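Local coordinates for probable adhesion protein (Pseudomonas aeruginosa PAO1, PDB 6RU4) that binds manganese(II) and ferrous iron and, as a periplasmic solute-binding protein, probably hands the metal to a membrane transporter, at residues R172-H177 with L218-I223; I223-D228 with L245-H250. One frame throughout, in Å; residues are numbered along the deposited sequence.

Contact 1 and contact 2 are consecutive pairings in one four-stranded parallel sheet, with strand 222-226 as the shared element: strand 173-175 lies along one edge of it and strand 244-248 along the other. The two contact centres are about 12 Å apart, and Ile-223 belongs to both. Backbone polar pairs Ala-174 O to Phe-224 N (2.8 Å) and Ile-176 N to Phe-224 O (2.9 Å), both probable hydrogen bonds, continue the pairing of contact 1 into contact 2. Past the C-terminal ends of strands 173-175 and 244-248, one manganese is bound by both His-177 NE2 and His-250 NE2, which lie 3.4 Å from each other. His-41, His-66, His-111 and His-199 complete the six-histidine site.

Contact 1: residues R172-H177 with L218-I223; sequences RVATIH and LDVKVI. With MN (manganese (II) ion), chain E.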
loop_
_atom_site.group_PDB
_atom_site.type_symbol
_atom_site.label_atom_id
_atom_site.label_comp_id
_atom_site.label_asym_id
_atom_site.label_seq_id
_atom_site.Cartn_x
_atom_site.Cartn_y
_atom_site.Cartn_z
ATOM N N ARG A 172 -13.100 -15.647 -9.740
ATOM C CA ARG A 172 -11.677 -15.350 -9.884
ATOM C C ARG A 172 -11.539 -13.873 -10.126
ATOM O O ARG A 172 -12.387 -13.273 -10.772
ATOM C CB ARG A 172 -11.041 -16.152 -11.019
ATOM C CG ARG A 172 -10.833 -17.610 -10.701
ATOM C CD ARG A 172 -10.003 -18.228 -11.795
ATOM N NE ARG A 172 -10.045 -19.692 -11.776
ATOM C CZ ARG A 172 -9.229 -20.461 -11.057
ATOM N NH1 ARG A 172 -8.304 -19.918 -10.277
ATOM N NH2 ARG A 172 -9.331 -21.778 -11.118
ATOM N N VAL A 173 -10.471 -13.296 -9.592
ATOM C CA VAL A 173 -10.119 -11.884 -9.547
ATOM C C VAL A 173 -8.670 -11.723 -10.037
ATOM O O VAL A 173 -7.784 -12.503 -9.679
ATOM C CB VAL A 173 -10.283 -11.458 -8.059
ATOM C CG1 VAL A 173 -9.397 -10.278 -7.655
ATOM C CG2 VAL A 173 -11.742 -11.224 -7.698
ATOM N N ALA A 174 -8.447 -10.701 -10.866
ATOM C CA ALA A 174 -7.148 -10.332 -11.390
ATOM C C ALA A 174 -6.945 -8.861 -11.077
ATOM O O ALA A 174 -7.915 -8.159 -10.800
ATOM C CB ALA A 174 -7.112 -10.554 -12.887
ATOM N N THR A 175 -5.687 -8.389 -11.077
ATOM C CA THR A 175 -5.389 -6.973 -10.819
ATOM C C THR A 175 -4.343 -6.535 -11.836
ATOM O O THR A 175 -3.620 -7.395 -12.346
ATOM C CB THR A 175 -4.960 -6.717 -9.350
ATOM O OG1 THR A 175 -3.602 -7.090 -9.187
ATOM C CG2 THR A 175 -5.843 -7.436 -8.307
ATOM N N ILE A 176 -4.263 -5.225 -12.159
ATOM C CA ILE A 176 -3.242 -4.727 -13.100
ATOM C C ILE A 176 -1.905 -4.726 -12.338
ATOM O O ILE A 176 -0.970 -5.414 -12.733
ATOM C CB ILE A 176 -3.623 -3.307 -13.660
ATOM C CG1 ILE A 176 -4.874 -3.359 -14.593
ATOM C CG2 ILE A 176 -2.432 -2.565 -14.321
ATOM C CD1 ILE A 176 -4.817 -4.241 -15.808
ATOM N N HIS A 177 -1.895 -4.007 -11.207
ATOM C CA HIS A 177 -0.809 -3.766 -10.264
ATOM C C HIS A 177 -0.952 -4.762 -9.110
ATOM O O HIS A 177 -2.061 -4.945 -8.624
ATOM C CB HIS A 177 -0.943 -2.310 -9.733
ATOM C CG HIS A 177 0.284 -1.767 -9.079
ATOM N ND1 HIS A 177 1.255 -1.090 -9.807
ATOM C CD2 HIS A 177 0.653 -1.795 -7.781
ATOM C CE1 HIS A 177 2.195 -0.776 -8.939
ATOM N NE2 HIS A 177 1.875 -1.173 -7.702
ATOM N N LEU A 218 -8.779 -19.371 -17.719
ATOM C CA LEU A 218 -9.067 -19.505 -16.284
ATOM C C LEU A 218 -10.403 -18.958 -15.839
ATOM O O LEU A 218 -10.753 -19.127 -14.677
ATOM C CB LEU A 218 -7.959 -18.869 -15.432
ATOM C CG LEU A 218 -6.561 -19.511 -15.493
ATOM C CD1 LEU A 218 -5.801 -19.200 -14.261
ATOM C CD2 LEU A 218 -6.630 -21.031 -15.652
ATOM N N ASP A 219 -11.143 -18.310 -16.751
ATOM C CA ASP A 219 -12.452 -17.722 -16.528
ATOM C C ASP A 219 -12.413 -16.767 -15.329
ATOM O O ASP A 219 -13.084 -16.985 -14.315
ATOM C CB ASP A 219 -13.543 -18.809 -16.427
ATOM C CG ASP A 219 -14.123 -19.241 -17.765
ATOM O OD1 ASP A 219 -14.892 -18.447 -18.365
ATOM O OD2 ASP A 219 -13.819 -20.378 -18.211
ATOM N N VAL A 220 -11.558 -15.735 -15.435
ATOM C CA VAL A 220 -11.385 -14.691 -14.432
ATOM C C VAL A 220 -12.606 -13.805 -14.630
ATOM O O VAL A 220 -12.987 -13.556 -15.767
ATOM C CB VAL A 220 -10.019 -13.954 -14.594
ATOM C CG1 VAL A 220 -9.996 -12.609 -13.863
ATOM C CG2 VAL A 220 -8.870 -14.830 -14.121
ATOM N N LYS A 221 -13.267 -13.436 -13.534
ATOM C CA LYS A 221 -14.508 -12.667 -13.537
ATOM C C LYS A 221 -14.299 -11.144 -13.489
ATOM O O LYS A 221 -14.884 -10.416 -14.294
ATOM C CB LYS A 221 -15.435 -13.138 -12.377
ATOM C CG LYS A 221 -15.762 -14.642 -12.357
ATOM C CD LYS A 221 -16.733 -15.057 -13.456
ATOM C CE LYS A 221 -16.907 -16.552 -13.474
ATOM N NZ LYS A 221 -17.808 -16.994 -14.569
ATOM N N VAL A 222 -13.493 -10.662 -12.533
ATOM C CA VAL A 222 -13.269 -9.225 -12.392
ATOM C C VAL A 222 -11.773 -8.869 -12.453
ATOM O O VAL A 222 -10.929 -9.714 -12.181
ATOM C CB VAL A 222 -13.997 -8.596 -11.154
ATOM C CG1 VAL A 222 -15.478 -8.969 -11.125
ATOM C CG2 VAL A 222 -13.337 -8.972 -9.850
ATOM N N ILE A 223 -11.464 -7.633 -12.894
ATOM C CA ILE A 223 -10.108 -7.068 -12.942
ATOM C C ILE A 223 -10.093 -5.753 -12.166
ATOM O O ILE A 223 -10.961 -4.898 -12.363
ATOM C CB ILE A 223 -9.460 -6.972 -14.359
ATOM C CG1 ILE A 223 -7.945 -6.678 -14.263
ATOM C CG2 ILE A 223 -10.183 -5.972 -15.281
ATOM C CD1 ILE A 223 -7.110 -7.433 -15.199
HETATM MN MN MN E . 2.984 -0.574 -5.800
#
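Val-173 and Ala-174 pair with Val-222 and Ile-223 as neighbouring parallel strands of a four-stranded beta sheet, and their side chains alternate between its two faces. Val-173 and Val-222 run alongside each other on one face, with a methyl contact of 3.5 Å between Val-173 CG2 and Val-222 CG2. On the other face Ala-174 CB rests against Val-220 CG1 at 3.7 Å and against Ile-223 CD1. Ile-223 reaches that place because its CG1 is anti to the backbone N (chi1 -167°), which carries CD1 over Ala-174 and on to Ile-176 CD1, 4.0 Å away. Ala-174 N donates to Val-222 O (3.0 Å). At the strand entrance Arg-172 O takes Lys-221 N from above the carbonyl plane (2.9 Å), and Val-222 N adds a weak second bond. The Arg-172 chain, extended from CG to NE, runs out beside the backbone of Leu-218, leaving NE 3.0 Å from Leu-218 O. At the C-terminal end of strand 173-175, Thr-175 OG1 donates to His-177 O (2.7 Å), a link to the loop residue that binds the metal. There the His-177 imidazole holds manganese through NE2 at 2.3 Å.

Contact 2: residues I223-D228 with L245-H250; sequences IFSEID and LYSLSH. With MN (manganese (II) ion), chain E; EDO (1,2-ethanediol), chain Q.
With CG anti to the carbonyl carbon in both Phe-224 (chi1 -71°) and Leu-248 (chi1 -60°), the aromatic ring and the leucine branch meet on one face of the parallel sheet. Leu-248 CD1 makes an off-centre CH-pi contact with the Phe-224 ring, 4.2 Å from its centroid, while Tyr-246 CB packs against Phe-224 CE1 at 3.6 Å; helix 260-277 covers this face. On the other face Ser-225 OG accepts a 2.7 Å hydrogen bond from Ser-247 OG, and Leu-245 CD1 lies against Ile-223 CG2. The two strands are joined through helix 234-241 in a beta-alpha-beta crossover. Their ladder runs Tyr-246 N to Ile-223 O, Ser-225 N to Tyr-246 O (2.8 Å), Leu-248 N to Ser-225 O, then a less straight Ile-227 N to Leu-248 O. From the end of strand 223-226, Glu-226 OE1 approaches His-250 CB at 3.4 Å, with carboxylate and imidazole planes 79° apart, while OE2 is held by Tyr-180 OH. Asp-228 OD2 bonds Ser-252 N and lies 3.6 Å from His-250 CB. Two carboxylates thus sit near a histidine whose NE2 binds manganese at 2.2 Å, without touching its imidazole nitrogens, and any effect on it is probably electrostatic.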
loop_
_atom_site.group_PDB
_atom_site.type_symbol
_atom_site.label_atom_id
_atom_site.label_comp_id
_atom_site.label_asym_id
_atom_site.label_seq_id
_atom_site.Cartn_x
_atom_site.Cartn_y
_atom_site.Cartn_z
ATOM N N ILE A 223 -11.464 -7.633 -12.894
ATOM C CA ILE A 223 -10.108 -7.068 -12.942
ATOM C C ILE A 223 -10.093 -5.753 -12.166
ATOM O O ILE A 223 -10.961 -4.898 -12.363
ATOM C CB ILE A 223 -9.460 -6.972 -14.359
ATOM C CG1 ILE A 223 -7.945 -6.678 -14.263
ATOM C CG2 ILE A 223 -10.183 -5.972 -15.281
ATOM C CD1 ILE A 223 -7.110 -7.433 -15.199
ATOM N N PHE A 224 -9.143 -5.626 -11.245
ATOM C CA PHE A 224 -8.980 -4.424 -10.441
ATOM C C PHE A 224 -7.852 -3.580 -11.039
ATOM O O PHE A 224 -6.693 -4.006 -11.048
ATOM C CB PHE A 224 -8.736 -4.763 -8.965
ATOM C CG PHE A 224 -9.960 -5.312 -8.264
ATOM C CD1 PHE A 224 -11.085 -4.510 -8.056
ATOM C CD2 PHE A 224 -9.992 -6.630 -7.807
ATOM C CE1 PHE A 224 -12.230 -5.023 -7.428
ATOM C CE2 PHE A 224 -11.139 -7.140 -7.167
ATOM C CZ PHE A 224 -12.248 -6.332 -6.988
ATOM N N SER A 225 -8.216 -2.409 -11.605
ATOM C CA SER A 225 -7.271 -1.476 -12.194
ATOM C C SER A 225 -6.932 -0.332 -11.233
ATOM O O SER A 225 -7.441 -0.305 -10.115
ATOM C CB SER A 225 -7.766 -0.969 -13.544
ATOM O OG SER A 225 -8.918 -0.156 -13.416
ATOM N N GLU A 226 -6.043 0.585 -11.652
ATOM C CA GLU A 226 -5.563 1.720 -10.860
ATOM C C GLU A 226 -6.345 3.016 -11.042
ATOM O O GLU A 226 -6.623 3.419 -12.162
ATOM C CB GLU A 226 -4.078 1.988 -11.157
ATOM C CG GLU A 226 -3.127 0.956 -10.590
ATOM C CD GLU A 226 -3.191 0.787 -9.085
ATOM O OE1 GLU A 226 -3.021 1.785 -8.347
ATOM O OE2 GLU A 226 -3.435 -0.357 -8.648
ATOM N N ILE A 227 -6.651 3.682 -9.937
ATOM C CA ILE A 227 -7.279 4.994 -9.906
ATOM C C ILE A 227 -6.120 6.004 -9.913
ATOM O O ILE A 227 -6.160 6.972 -10.668
ATOM C CB ILE A 227 -8.186 5.178 -8.638
ATOM C CG1 ILE A 227 -9.515 4.449 -8.787
ATOM C CG2 ILE A 227 -8.457 6.658 -8.360
ATOM C CD1 ILE A 227 -10.214 4.118 -7.491
ATOM N N ASP A 228 -5.100 5.782 -9.046
ATOM C CA ASP A 228 -3.952 6.672 -8.849
ATOM C C ASP A 228 -3.203 7.008 -10.138
ATOM O O ASP A 228 -3.403 8.103 -10.678
ATOM C CB ASP A 228 -3.011 6.125 -7.763
ATOM C CG ASP A 228 -3.513 6.296 -6.341
ATOM O OD1 ASP A 228 -4.618 6.873 -6.156
ATOM O OD2 ASP A 228 -2.815 5.856 -5.419
ATOM N N LEU A 245 -14.572 -4.605 -15.164
ATOM C CA LEU A 245 -13.546 -3.696 -14.681
ATOM C C LEU A 245 -13.989 -2.878 -13.458
ATOM O O LEU A 245 -15.056 -2.270 -13.444
ATOM C CB LEU A 245 -13.056 -2.791 -15.843
ATOM C CG LEU A 245 -11.942 -1.777 -15.541
ATOM C CD1 LEU A 245 -10.663 -2.471 -15.171
ATOM C CD2 LEU A 245 -11.652 -0.931 -16.734
ATOM N N TYR A 246 -13.162 -2.905 -12.425
ATOM C CA TYR A 246 -13.348 -2.173 -11.179
ATOM C C TYR A 246 -12.006 -1.519 -10.911
ATOM O O TYR A 246 -10.989 -2.005 -11.411
ATOM C CB TYR A 246 -13.752 -3.128 -10.023
ATOM C CG TYR A 246 -15.101 -3.791 -10.212
ATOM C CD1 TYR A 246 -15.226 -4.954 -10.957
ATOM C CD2 TYR A 246 -16.255 -3.243 -9.665
ATOM C CE1 TYR A 246 -16.471 -5.536 -11.191
ATOM C CE2 TYR A 246 -17.508 -3.824 -9.880
ATOM C CZ TYR A 246 -17.610 -4.973 -10.644
ATOM O OH TYR A 246 -18.818 -5.592 -10.848
ATOM N N SER A 247 -11.988 -0.406 -10.168
ATOM C CA SER A 247 -10.734 0.287 -9.896
ATOM C C SER A 247 -10.486 0.447 -8.423
ATOM O O SER A 247 -11.417 0.721 -7.659
ATOM C CB SER A 247 -10.716 1.651 -10.589
ATOM O OG SER A 247 -10.493 1.535 -11.982
ATOM N N LEU A 248 -9.215 0.323 -8.021
ATOM C CA LEU A 248 -8.824 0.502 -6.630
ATOM C C LEU A 248 -7.740 1.562 -6.497
ATOM O O LEU A 248 -7.060 1.896 -7.460
ATOM C CB LEU A 248 -8.405 -0.827 -5.951
ATOM C CG LEU A 248 -9.432 -1.955 -5.872
ATOM C CD1 LEU A 248 -8.796 -3.195 -5.306
ATOM C CD2 LEU A 248 -10.668 -1.562 -5.057
ATOM N N SER A 249 -7.613 2.090 -5.283
ATOM C CA SER A 249 -6.649 3.097 -4.878
ATOM C C SER A 249 -5.457 2.453 -4.184
ATOM O O SER A 249 -5.630 1.644 -3.265
ATOM C CB SER A 249 -7.318 4.074 -3.926
ATOM O OG SER A 249 -6.390 5.068 -3.547
ATOM N N HIS A 250 -4.245 2.838 -4.617
ATOM C CA HIS A 250 -2.962 2.399 -4.068
ATOM C C HIS A 250 -2.578 3.355 -2.916
ATOM O O HIS A 250 -1.638 3.069 -2.161
ATOM C CB HIS A 250 -1.912 2.411 -5.199
ATOM C CG HIS A 250 -0.563 1.806 -4.908
ATOM N ND1 HIS A 250 0.296 2.360 -3.979
ATOM C CD2 HIS A 250 0.089 0.814 -5.553
ATOM C CE1 HIS A 250 1.417 1.672 -4.053
ATOM N NE2 HIS A 250 1.344 0.727 -4.977
HETATM MN MN MN E . 2.984 -0.574 -5.800
HETATM C C1 EDO Q . 0.723 2.309 -10.450
HETATM O O1 EDO Q . -0.211 3.120 -9.719
HETATM C C2 EDO Q . 2.001 3.134 -10.835
HETATM O O2 EDO Q . 3.036 2.327 -11.414
#